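Local coordinates for protein Serpin48 (Tenebrio molitor, PDB 3OZQ) that probably inhibits serine endopeptidases as a highly specific serpin of insect innate immunity, with the protease SPE as its target, at residues Y212-E223 with K249-L259. Numbering follows the deposited sequence.
Sequences YECHHLDAKLLE and KIKRSFLPHNL
The ring of Y212 crosses the side chain of H257 at about a right angle, with H257 CB over one ring face, 4.1 Å from the centroid, in a CH-pi contact. The rings run nearly parallel, planes at 14°, but slid so far apart that they barely overlap. With CG anti to the backbone N (chi1 -169°), Y212 swings its ring across the 257-259 backbone. A water joins the ends of this group: it accepts from N258 ND2 at 2.9 Å, meets H257 ND1 at the imidazole edge, in plane, and bonds weakly to Y212 OH. H257 NE2 donates a weak bond to R252 O at 3.5 Å, so both imidazole nitrogens have a partner, while L221 CD2 packs on H257 CD2 at 3.7 Å and C214 SG lies obliquely near CE1. Replacing Y212 with an alanine would probably leave H257 CB without its aromatic cover and the water without a partner. Farther along, L217 spreads its methyls, CD1 against R252 CB and CD2 against the aliphatic chain of K249. H216 brings CE1 over one face of the R252 guanidinium, 3.5 Å from NH1, the planes 89° apart. The first hairpin of serpin sheet B (207-214, 219-225; G1 bulge at D218-A219) thus packs on helix 250-254, the second of two short helices after strand 231-237, and on the loop into strand 260-278; beyond, I250 and F254 meet helix 10-29.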
loop_
_atom_site.group_PDB
_atom_site.type_symbol
_atom_site.label_atom_id
_atom_site.label_comp_id
_atom_site.label_asym_id
_atom_site.label_seq_id
_atom_site.Cartn_x
_atom_site.Cartn_y
_atom_site.Cartn_z
ATOM N N TYR A 212 6.854 -4.136 21.916
ATOM C CA TYR A 212 5.707 -4.756 22.565
ATOM C C TYR A 212 5.727 -6.269 22.441
ATOM O O TYR A 212 6.046 -6.815 21.388
ATOM C CB TYR A 212 4.400 -4.207 21.986
ATOM C CG TYR A 212 3.180 -4.607 22.777
ATOM C CD1 TYR A 212 2.280 -5.544 22.285
ATOM C CD2 TYR A 212 2.935 -4.055 24.028
ATOM C CE1 TYR A 212 1.167 -5.919 23.018
ATOM C CE2 TYR A 212 1.825 -4.419 24.766
ATOM C CZ TYR A 212 0.948 -5.353 24.260
ATOM O OH TYR A 212 -0.156 -5.708 25.002
ATOM N N GLU A 213 5.373 -6.950 23.522
ATOM C CA GLU A 213 5.253 -8.395 23.478
ATOM C C GLU A 213 3.784 -8.769 23.546
ATOM O O GLU A 213 3.158 -8.654 24.602
ATOM C CB GLU A 213 6.044 -9.043 24.624
ATOM C CG GLU A 213 7.566 -8.912 24.486
ATOM C CD GLU A 213 8.318 -9.328 25.751
ATOM O OE1 GLU A 213 9.547 -9.085 25.827
ATOM O OE2 GLU A 213 7.674 -9.890 26.669
ATOM N N CYS A 214 3.229 -9.188 22.409
ATOM C CA CYS A 214 1.830 -9.594 22.347
ATOM C C CYS A 214 1.699 -11.057 22.722
ATOM O O CYS A 214 2.157 -11.938 21.995
ATOM C CB CYS A 214 1.228 -9.346 20.954
ATOM S SG CYS A 214 -0.594 -9.511 20.902
ATOM N N HIS A 215 1.058 -11.310 23.857
ATOM C CA HIS A 215 0.963 -12.663 24.393
ATOM C C HIS A 215 -0.083 -13.527 23.688
ATOM O O HIS A 215 0.135 -14.722 23.483
ATOM C CB HIS A 215 0.746 -12.629 25.913
ATOM C CG HIS A 215 1.905 -12.050 26.671
ATOM N ND1 HIS A 215 1.858 -10.809 27.272
ATOM C CD2 HIS A 215 3.148 -12.535 26.911
ATOM C CE1 HIS A 215 3.019 -10.559 27.854
ATOM N NE2 HIS A 215 3.818 -11.590 27.649
ATOM N N HIS A 216 -1.204 -12.924 23.307
ATOM C CA HIS A 216 -2.207 -13.629 22.516
ATOM C C HIS A 216 -1.633 -14.073 21.170
ATOM O O HIS A 216 -1.938 -15.161 20.679
ATOM C CB HIS A 216 -3.441 -12.752 22.300
ATOM C CG HIS A 216 -4.423 -13.323 21.323
ATOM N ND1 HIS A 216 -4.862 -12.628 20.215
ATOM C CD2 HIS A 216 -5.044 -14.526 21.282
ATOM C CE1 HIS A 216 -5.716 -13.376 19.538
ATOM N NE2 HIS A 216 -5.840 -14.533 20.162
ATOM N N LEU A 217 -0.789 -13.234 20.583
ATOM C CA LEU A 217 -0.228 -13.531 19.268
ATOM C C LEU A 217 1.036 -14.362 19.311
ATOM O O LEU A 217 1.468 -14.875 18.279
ATOM C CB LEU A 217 0.040 -12.239 18.496
ATOM C CG LEU A 217 -1.246 -11.651 17.920
ATOM C CD1 LEU A 217 -1.023 -10.248 17.366
ATOM C CD2 LEU A 217 -1.815 -12.602 16.865
ATOM N N ASP A 218 1.618 -14.494 20.502
ATOM C CA ASP A 218 2.938 -15.098 20.655
ATOM C C ASP A 218 3.901 -14.497 19.638
ATOM O O ASP A 218 4.527 -15.204 18.847
ATOM C CB ASP A 218 2.891 -16.625 20.531
ATOM C CG ASP A 218 4.196 -17.290 20.993
ATOM O OD1 ASP A 218 4.960 -16.647 21.746
ATOM O OD2 ASP A 218 4.464 -18.449 20.598
ATOM N N ALA A 219 4.011 -13.178 19.674
ATOM C CA ALA A 219 4.897 -12.475 18.768
ATOM C C ALA A 219 5.433 -11.233 19.457
ATOM O O ALA A 219 4.966 -10.848 20.524
ATOM C CB ALA A 219 4.153 -12.100 17.491
ATOM N N LYS A 220 6.431 -10.620 18.843
ATOM C CA LYS A 220 6.962 -9.354 19.311
ATOM C C LYS A 220 6.742 -8.344 18.200
ATOM O O LYS A 220 6.740 -8.710 17.029
ATOM C CB LYS A 220 8.460 -9.470 19.577
ATOM C CG LYS A 220 8.862 -10.331 20.762
ATOM C CD LYS A 220 10.370 -10.218 20.971
ATOM C CE LYS A 220 10.887 -11.128 22.093
ATOM N NZ LYS A 220 12.336 -11.472 21.897
ATOM N N LEU A 221 6.578 -7.079 18.575
ATOM C CA LEU A 221 6.379 -6.003 17.619
ATOM C C LEU A 221 7.375 -4.912 17.910
ATOM O O LEU A 221 7.604 -4.561 19.066
ATOM C CB LEU A 221 4.970 -5.409 17.724
ATOM C CG LEU A 221 3.781 -6.338 17.513
ATOM C CD1 LEU A 221 3.346 -6.936 18.831
ATOM C CD2 LEU A 221 2.643 -5.560 16.876
ATOM N N LEU A 222 7.969 -4.380 16.855
ATOM C CA LEU A 222 8.957 -3.330 16.981
ATOM C C LEU A 222 8.632 -2.236 15.996
ATOM O O LEU A 222 8.428 -2.504 14.822
ATOM C CB LEU A 222 10.343 -3.868 16.657
ATOM C CG LEU A 222 11.422 -2.793 16.539
ATOM C CD1 LEU A 222 11.740 -2.223 17.895
ATOM C CD2 LEU A 222 12.680 -3.365 15.904
ATOM N N GLU A 223 8.609 -0.997 16.457
ATOM C CA GLU A 223 8.340 0.101 15.547
ATOM C C GLU A 223 9.595 0.945 15.333
ATOM O O GLU A 223 10.116 1.574 16.255
ATOM C CB GLU A 223 7.133 0.906 16.058
ATOM C CG GLU A 223 7.020 2.298 15.544
ATOM C CD GLU A 223 5.842 3.049 16.165
ATOM O OE1 GLU A 223 4.909 2.399 16.692
ATOM O OE2 GLU A 223 5.852 4.296 16.111
ATOM N N LYS A 249 -4.737 -14.904 12.310
ATOM C CA LYS A 249 -5.197 -13.834 13.196
ATOM C C LYS A 249 -4.771 -12.453 12.683
ATOM O O LYS A 249 -4.422 -11.564 13.470
ATOM C CB LYS A 249 -4.655 -14.047 14.614
ATOM C CG LYS A 249 -4.933 -15.432 15.172
ATOM C CD LYS A 249 -4.015 -15.771 16.334
ATOM C CE LYS A 249 -4.019 -17.276 16.588
ATOM N NZ LYS A 249 -3.719 -18.035 15.333
ATOM N N ILE A 250 -4.828 -12.274 11.363
ATOM C CA ILE A 250 -4.293 -11.079 10.710
ATOM C C ILE A 250 -4.838 -9.767 11.266
ATOM O O ILE A 250 -4.154 -8.740 11.273
ATOM C CB ILE A 250 -4.543 -11.118 9.191
ATOM C CG1 ILE A 250 -3.662 -10.079 8.500
ATOM C CG2 ILE A 250 -6.023 -10.911 8.881
ATOM C CD1 ILE A 250 -2.183 -10.247 8.809
ATOM N N LYS A 251 -6.079 -9.807 11.729
ATOM C CA LYS A 251 -6.739 -8.633 12.281
ATOM C C LYS A 251 -5.972 -8.112 13.498
ATOM O O LYS A 251 -5.660 -6.922 13.605
ATOM C CB LYS A 251 -8.173 -8.988 12.687
ATOM C CG LYS A 251 -8.940 -9.862 11.680
ATOM C CD LYS A 251 -8.308 -11.256 11.474
ATOM C CE LYS A 251 -8.432 -12.144 12.703
ATOM N NZ LYS A 251 -7.566 -11.689 13.834
ATOM N N ARG A 252 -5.665 -9.017 14.417
ATOM C CA ARG A 252 -4.958 -8.646 15.637
ATOM C C ARG A 252 -3.586 -8.046 15.331
ATOM O O ARG A 252 -3.138 -7.122 16.004
ATOM C CB ARG A 252 -4.815 -9.852 16.567
ATOM C CG ARG A 252 -6.051 -10.153 17.406
ATOM C CD ARG A 252 -7.270 -10.423 16.537
ATOM N NE ARG A 252 -8.419 -10.867 17.325
ATOM C CZ ARG A 252 -8.755 -12.142 17.504
ATOM N NH1 ARG A 252 -8.031 -13.106 16.947
ATOM N NH2 ARG A 252 -9.816 -12.455 18.238
ATOM N N SER A 253 -2.932 -8.557 14.294
ATOM C CA SER A 253 -1.568 -8.136 13.986
ATOM C C SER A 253 -1.449 -6.664 13.575
ATOM O O SER A 253 -0.384 -6.067 13.709
ATOM C CB SER A 253 -0.960 -9.045 12.916
ATOM O OG SER A 253 -1.099 -10.407 13.281
ATOM N N PHE A 254 -2.527 -6.076 13.070
ATOM C CA PHE A 254 -2.468 -4.685 12.612
ATOM C C PHE A 254 -3.046 -3.705 13.624
ATOM O O PHE A 254 -2.801 -2.498 13.548
ATOM C CB PHE A 254 -3.160 -4.530 11.256
ATOM C CG PHE A 254 -2.364 -5.080 10.114
ATOM C CD1 PHE A 254 -2.666 -6.312 9.569
ATOM C CD2 PHE A 254 -1.297 -4.370 9.599
ATOM C CE1 PHE A 254 -1.925 -6.821 8.523
ATOM C CE2 PHE A 254 -0.545 -4.882 8.558
ATOM C CZ PHE A 254 -0.866 -6.105 8.016
ATOM N N LEU A 255 -3.810 -4.239 14.571
ATOM C CA LEU A 255 -4.326 -3.451 15.681
ATOM C C LEU A 255 -3.225 -2.652 16.356
ATOM O O LEU A 255 -2.095 -3.118 16.475
ATOM C CB LEU A 255 -4.980 -4.359 16.718
ATOM C CG LEU A 255 -6.126 -5.233 16.223
ATOM C CD1 LEU A 255 -6.831 -5.876 17.412
ATOM C CD2 LEU A 255 -7.088 -4.407 15.390
ATOM N N PRO A 256 -3.559 -1.438 16.799
ATOM C CA PRO A 256 -2.637 -0.600 17.570
ATOM C C PRO A 256 -2.411 -1.208 18.954
ATOM O O PRO A 256 -3.341 -1.763 19.549
ATOM C CB PRO A 256 -3.393 0.728 17.696
ATOM C CG PRO A 256 -4.469 0.674 16.653
ATOM C CD PRO A 256 -4.841 -0.766 16.550
ATOM N N HIS A 257 -1.186 -1.120 19.453
ATOM C CA HIS A 257 -0.859 -1.697 20.750
ATOM C C HIS A 257 -0.195 -0.670 21.654
ATOM O O HIS A 257 0.291 0.361 21.184
ATOM C CB HIS A 257 0.051 -2.914 20.588
ATOM C CG HIS A 257 -0.594 -4.067 19.885
ATOM N ND1 HIS A 257 -1.541 -4.870 20.485
ATOM C CD2 HIS A 257 -0.426 -4.556 18.633
ATOM C CE1 HIS A 257 -1.929 -5.803 19.634
ATOM N NE2 HIS A 257 -1.267 -5.635 18.502
ATOM N N ASN A 258 -0.175 -0.963 22.952
ATOM C CA ASN A 258 0.452 -0.088 23.937
ATOM C C ASN A 258 1.968 -0.177 23.873
ATOM O O ASN A 258 2.610 -0.669 24.804
ATOM C CB ASN A 258 -0.016 -0.455 25.349
ATOM C CG ASN A 258 -1.527 -0.451 25.484
ATOM O OD1 ASN A 258 -2.112 0.494 26.021
ATOM N ND2 ASN A 258 -2.169 -1.510 24.994
ATOM N N LEU A 259 2.537 0.300 22.773
ATOM C CA LEU A 259 3.978 0.204 22.565
ATOM C C LEU A 259 4.725 1.219 23.426
ATOM O O LEU A 259 4.375 2.398 23.456
ATOM C CB LEU A 259 4.309 0.415 21.085
ATOM C CG LEU A 259 3.467 -0.412 20.105
ATOM C CD1 LEU A 259 3.381 0.279 18.752
ATOM C CD2 LEU A 259 4.018 -1.817 19.955
HETATM O O HOH W 1 -1.732 -3.919 23.514
#